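Local coordinates for putative permease protein, ABC transporter (Porphyromonas gingivalis, PDB 3IS6), which forms a MacB-like periplasmic core domain of a putative ABC-transporter permease that probably takes part in transmembrane transport, at residues P85-L88 against D89-V93; E201-K204 against R205-M209. All coordinates share one frame; numbering follows the deposited sequence.

Contact 1. Residues P85-L88 against D89-V93; sequences PAFL and DMFGV
The carbonyl O of L88 accepts from two donors, V93 N at 3.0 Å, in the carbonyl plane and on a lone pair, and, weakly, R100 NH2. The 6→1 bond from V93, with a weak one from G92 N to D89 O, makes a Schellman motif, whose C-prime residue G92 takes the positive phi (54°) that turns the chain out of the helix. Further back in the helix, M90 N to A86 O at 2.8 Å and F91 N to F87 O at 3.1 Å are ordinary helical bonds.

The rings of F87 and F91 form a T-shaped pair. F91 presents the edge carrying CD2 and CE2 to one face of F87; F91 CD2 lies 3.5 Å from F87 CE1, off-centre toward the rim, and the planes meet at 63°. With its CG opposite the backbone N (chi1 177°), F87 holds its ring on the carbonyl side, where the F91 ring, folded back beside its own N, meets it. CG of the selenomethionine M90 lies over the centre of one F91 face. V93 closes the turn against L88, V93 CB lying 4.3 Å from L88 CG.

Helix 86-90 lies on strand 54-70, with A86 touching T58, F87 touching T60 and M90 touching L56 and T58, while F8 and Y183 each pack edge-to-face with F91, and R100 forms a salt bridge with D89 and a hydrogen bond to V93 O.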
loop_
_atom_site.group_PDB
_atom_site.type_symbol
_atom_site.label_atom_id
_atom_site.label_comp_id
_atom_site.label_asym_id
_atom_site.label_seq_id
_atom_site.Cartn_x
_atom_site.Cartn_y
_atom_site.Cartn_z
ATOM N N PRO A 85 12.794 1.816 -12.054
ATOM C CA PRO A 85 13.984 2.437 -12.593
ATOM C C PRO A 85 13.916 2.492 -14.110
ATOM O O PRO A 85 14.407 3.391 -14.685
ATOM C CB PRO A 85 15.072 1.521 -12.098
ATOM C CG PRO A 85 14.596 1.149 -10.786
ATOM C CD PRO A 85 13.139 0.974 -10.911
ATOM N N ALA A 86 13.215 1.566 -14.718
ATOM C CA ALA A 86 13.087 1.531 -16.151
ATOM C C ALA A 86 12.302 2.708 -16.713
ATOM O O ALA A 86 12.393 2.996 -17.860
ATOM C CB ALA A 86 12.513 0.273 -16.569
ATOM N N PHE A 87 11.570 3.400 -15.879
ATOM C CA PHE A 87 10.810 4.550 -16.301
ATOM C C PHE A 87 11.772 5.549 -16.883
ATOM O O PHE A 87 11.501 6.185 -17.828
ATOM C CB PHE A 87 10.135 5.144 -15.081
ATOM C CG PHE A 87 9.347 6.395 -15.329
ATOM C CD1 PHE A 87 8.026 6.338 -15.653
ATOM C CD2 PHE A 87 9.895 7.612 -15.162
ATOM C CE1 PHE A 87 7.312 7.464 -15.836
ATOM C CE2 PHE A 87 9.166 8.722 -15.340
ATOM C CZ PHE A 87 7.884 8.643 -15.679
ATOM N N LEU A 88 12.920 5.669 -16.278
ATOM C CA LEU A 88 13.903 6.598 -16.739
ATOM C C LEU A 88 14.390 6.263 -18.132
ATOM O O LEU A 88 14.624 7.129 -18.896
ATOM C CB LEU A 88 15.076 6.630 -15.771
ATOM C CG LEU A 88 15.068 7.488 -14.517
ATOM C CD1 LEU A 88 13.806 7.652 -13.888
ATOM C CD2 LEU A 88 16.084 7.043 -13.531
ATOM N N ASP A 89 14.605 5.002 -18.403
ATOM C CA ASP A 89 14.944 4.546 -19.726
ATOM C C ASP A 89 13.833 4.656 -20.773
ATOM O O ASP A 89 14.014 5.201 -21.813
ATOM C CB ASP A 89 15.486 3.138 -19.632
ATOM C CG ASP A 89 16.832 3.080 -18.893
ATOM O OD1 ASP A 89 17.590 4.041 -18.962
ATOM O OD2 ASP A 89 17.116 2.079 -18.237
HETATM N N MSE A 90 12.658 4.210 -20.417
HETATM C CA MSE A 90 11.516 4.233 -21.284
HETATM C C MSE A 90 11.171 5.654 -21.719
HETATM O O MSE A 90 10.748 5.846 -22.795
HETATM C CB MSE A 90 10.332 3.619 -20.570
HETATM C CG MSE A 90 9.054 3.589 -21.332
HETATM SE SE MSE A 90 8.985 2.293 -22.781
HETATM C CE MSE A 90 8.719 0.708 -21.864
ATOM N N PHE A 91 11.334 6.625 -20.854
ATOM C CA PHE A 91 10.969 7.976 -21.174
ATOM C C PHE A 91 12.123 8.965 -21.358
ATOM O O PHE A 91 11.919 10.145 -21.439
ATOM C CB PHE A 91 9.907 8.443 -20.205
ATOM C CG PHE A 91 8.681 7.591 -20.234
ATOM C CD1 PHE A 91 7.911 7.505 -21.364
ATOM C CD2 PHE A 91 8.319 6.847 -19.174
ATOM C CE1 PHE A 91 6.826 6.711 -21.403
ATOM C CE2 PHE A 91 7.232 6.058 -19.232
ATOM C CZ PHE A 91 6.486 5.990 -20.344
ATOM N N GLY A 92 13.330 8.449 -21.422
ATOM C CA GLY A 92 14.481 9.283 -21.605
ATOM C C GLY A 92 14.602 10.393 -20.588
ATOM O O GLY A 92 14.826 11.505 -20.942
ATOM N N VAL A 93 14.426 10.073 -19.326
ATOM C CA VAL A 93 14.524 11.040 -18.260
ATOM C C VAL A 93 15.966 11.146 -17.798
ATOM O O VAL A 93 16.562 10.177 -17.455
ATOM C CB VAL A 93 13.645 10.639 -17.052
ATOM C CG1 VAL A 93 13.734 11.630 -15.965
ATOM C CG2 VAL A 93 12.238 10.408 -17.447
#

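Contact 2. Residues E201-K204 against R205-M209; sequences EMQK and RHQDM
This is a local contact in the last turn and a half of helix 196-206 and the chain just beyond it, made by backbone bonds and by side chains folded back on the preceding turn. M202 O accepts two donors from the same residue: H206 N at 3.3 Å and H206 ND1 at 3.1 Å. The imidazole bond is nearly straight (167°) and keeps the oxygen in the ring plane, at the ring edge, which fixes the ring's rotation and implies that ND1 carries a proton here. Because CG of H206 sits beside its own backbone N (chi1 -69°), the ring reaches back along the helix to this carbonyl.

R205 N bonds to E201 O at 3.2 Å, and the R205 side chain then runs back over the same turn. One guanidinium face lies over the backbone of E201 and M202, R205 NH1 coming to 3.3 Å from M202 CA. The stronger polar partner of this group is E50, whose OE1 forms a salt bridge with R205 NH1. R205 NH2 lies 3.9 Å from E201 OE1, a long salt bridge in which OE1 sits at the guanidinium edge, in its plane, although the carboxylate is nearly perpendicular to the guanidinium.

Q207 N closes the helix on Q203 O at 3.0 Å, and Q207 NE2 bonds to W174 O.

The selenomethionine M202 packs on A46, I47 and E50 of helix 43-50, W174 stacks on H206, and Q203 and Q207 reach Y221 of strand 218-225.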
loop_
_atom_site.group_PDB
_atom_site.type_symbol
_atom_site.label_atom_id
_atom_site.label_comp_id
_atom_site.label_asym_id
_atom_site.label_seq_id
_atom_site.Cartn_x
_atom_site.Cartn_y
_atom_site.Cartn_z
ATOM N N GLU A 201 -2.153 -16.315 -23.999
ATOM C CA GLU A 201 -1.478 -17.441 -23.428
ATOM C C GLU A 201 -0.939 -17.040 -22.081
ATOM O O GLU A 201 -1.156 -17.692 -21.112
ATOM C CB GLU A 201 -0.320 -17.842 -24.318
ATOM C CG GLU A 201 -0.683 -18.604 -25.534
ATOM C CD GLU A 201 0.540 -18.916 -26.383
ATOM O OE1 GLU A 201 1.543 -19.424 -25.839
ATOM O OE2 GLU A 201 0.526 -18.605 -27.585
HETATM N N MSE A 202 -0.306 -15.895 -22.029
HETATM C CA MSE A 202 0.193 -15.371 -20.795
HETATM C C MSE A 202 -0.918 -15.166 -19.774
HETATM O O MSE A 202 -0.768 -15.514 -18.644
HETATM C CB MSE A 202 0.872 -14.046 -21.093
HETATM C CG MSE A 202 1.423 -13.301 -19.913
HETATM SE SE MSE A 202 1.834 -11.494 -20.271
HETATM C CE MSE A 202 0.102 -10.808 -20.336
ATOM N N GLN A 203 -2.053 -14.640 -20.185
ATOM C CA GLN A 203 -3.146 -14.379 -19.274
ATOM C C GLN A 203 -3.652 -15.645 -18.625
ATOM O O GLN A 203 -3.930 -15.677 -17.471
ATOM C CB GLN A 203 -4.280 -13.714 -20.022
ATOM C CG GLN A 203 -5.450 -13.311 -19.182
ATOM C CD GLN A 203 -6.651 -12.809 -19.989
ATOM O OE1 GLN A 203 -7.638 -12.367 -19.450
ATOM N NE2 GLN A 203 -6.537 -12.875 -21.279
ATOM N N LYS A 204 -3.772 -16.686 -19.416
ATOM C CA LYS A 204 -4.216 -17.985 -18.959
ATOM C C LYS A 204 -3.270 -18.622 -17.936
ATOM O O LYS A 204 -3.695 -19.268 -17.026
ATOM C CB LYS A 204 -4.433 -18.899 -20.149
ATOM C CG LYS A 204 -5.638 -18.532 -20.975
ATOM C CD LYS A 204 -5.700 -19.282 -22.268
ATOM C CE LYS A 204 -7.050 -19.143 -22.941
ATOM N NZ LYS A 204 -7.130 -20.043 -24.120
ATOM N N ARG A 205 -1.986 -18.421 -18.125
ATOM C CA ARG A 205 -0.979 -18.895 -17.206
ATOM C C ARG A 205 -1.080 -18.268 -15.842
ATOM O O ARG A 205 -0.805 -18.911 -14.866
ATOM C CB ARG A 205 0.397 -18.572 -17.727
ATOM C CG ARG A 205 1.071 -19.600 -18.537
ATOM C CD ARG A 205 2.384 -19.053 -19.011
ATOM N NE ARG A 205 2.404 -18.963 -20.448
ATOM C CZ ARG A 205 2.757 -17.915 -21.158
ATOM N NH1 ARG A 205 3.158 -16.800 -20.613
ATOM N NH2 ARG A 205 2.697 -18.001 -22.446
ATOM N N HIS A 206 -1.403 -16.993 -15.772
ATOM C CA HIS A 206 -1.307 -16.298 -14.521
ATOM C C HIS A 206 -2.573 -15.957 -13.820
ATOM O O HIS A 206 -2.546 -15.618 -12.682
ATOM C CB HIS A 206 -0.599 -14.996 -14.729
ATOM C CG HIS A 206 0.841 -15.124 -15.047
ATOM N ND1 HIS A 206 1.306 -15.209 -16.329
ATOM C CD2 HIS A 206 1.921 -15.139 -14.255
ATOM C CE1 HIS A 206 2.615 -15.280 -16.318
ATOM N NE2 HIS A 206 3.011 -15.243 -15.068
ATOM N N GLN A 207 -3.685 -15.994 -14.506
ATOM C CA GLN A 207 -4.900 -15.442 -13.977
ATOM C C GLN A 207 -5.929 -16.501 -13.696
ATOM O O GLN A 207 -6.245 -17.287 -14.540
ATOM C CB GLN A 207 -5.469 -14.453 -14.994
ATOM C CG GLN A 207 -6.482 -13.521 -14.449
ATOM C CD GLN A 207 -6.985 -12.567 -15.469
ATOM O OE1 GLN A 207 -7.608 -12.945 -16.433
ATOM N NE2 GLN A 207 -6.715 -11.305 -15.257
ATOM N N ASP A 208 -6.477 -16.511 -12.506
ATOM C CA ASP A 208 -7.494 -17.493 -12.232
ATOM C C ASP A 208 -8.726 -17.015 -12.944
ATOM O O ASP A 208 -9.159 -15.922 -12.707
ATOM C CB ASP A 208 -7.762 -17.589 -10.734
HETATM N N MSE A 209 -9.269 -17.820 -13.838
HETATM C CA MSE A 209 -10.400 -17.378 -14.626
HETATM C C MSE A 209 -11.734 -17.614 -13.952
HETATM O O MSE A 209 -12.760 -17.151 -14.394
HETATM C CB MSE A 209 -10.361 -17.968 -16.031
HETATM C CG MSE A 209 -8.981 -18.041 -16.653
HETATM SE SE MSE A 209 -8.203 -16.555 -17.688
HETATM C CE MSE A 209 -8.355 -17.212 -19.469
#

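Overall arrangement
Contacts 1 and 2 are separate helix ends that follow one another along the chain: their centres lie 28 Å apart, their nearest atoms about 14 Å, and they do not touch. The centre of contact 1, about 11 Å from the chain centre, sits against the long strand 54-70; that of contact 2, about 23 Å out, is more peripheral, by helix 43-50 and strand 218-225. The large mixed sheet joins them, since strand 181-186, whose Y183 meets contact 1, pairs with strand 14-23, which in turn pairs with 218-225. The second protein chain of the assembly touches neither contact, so both belong to the fold of the single chain.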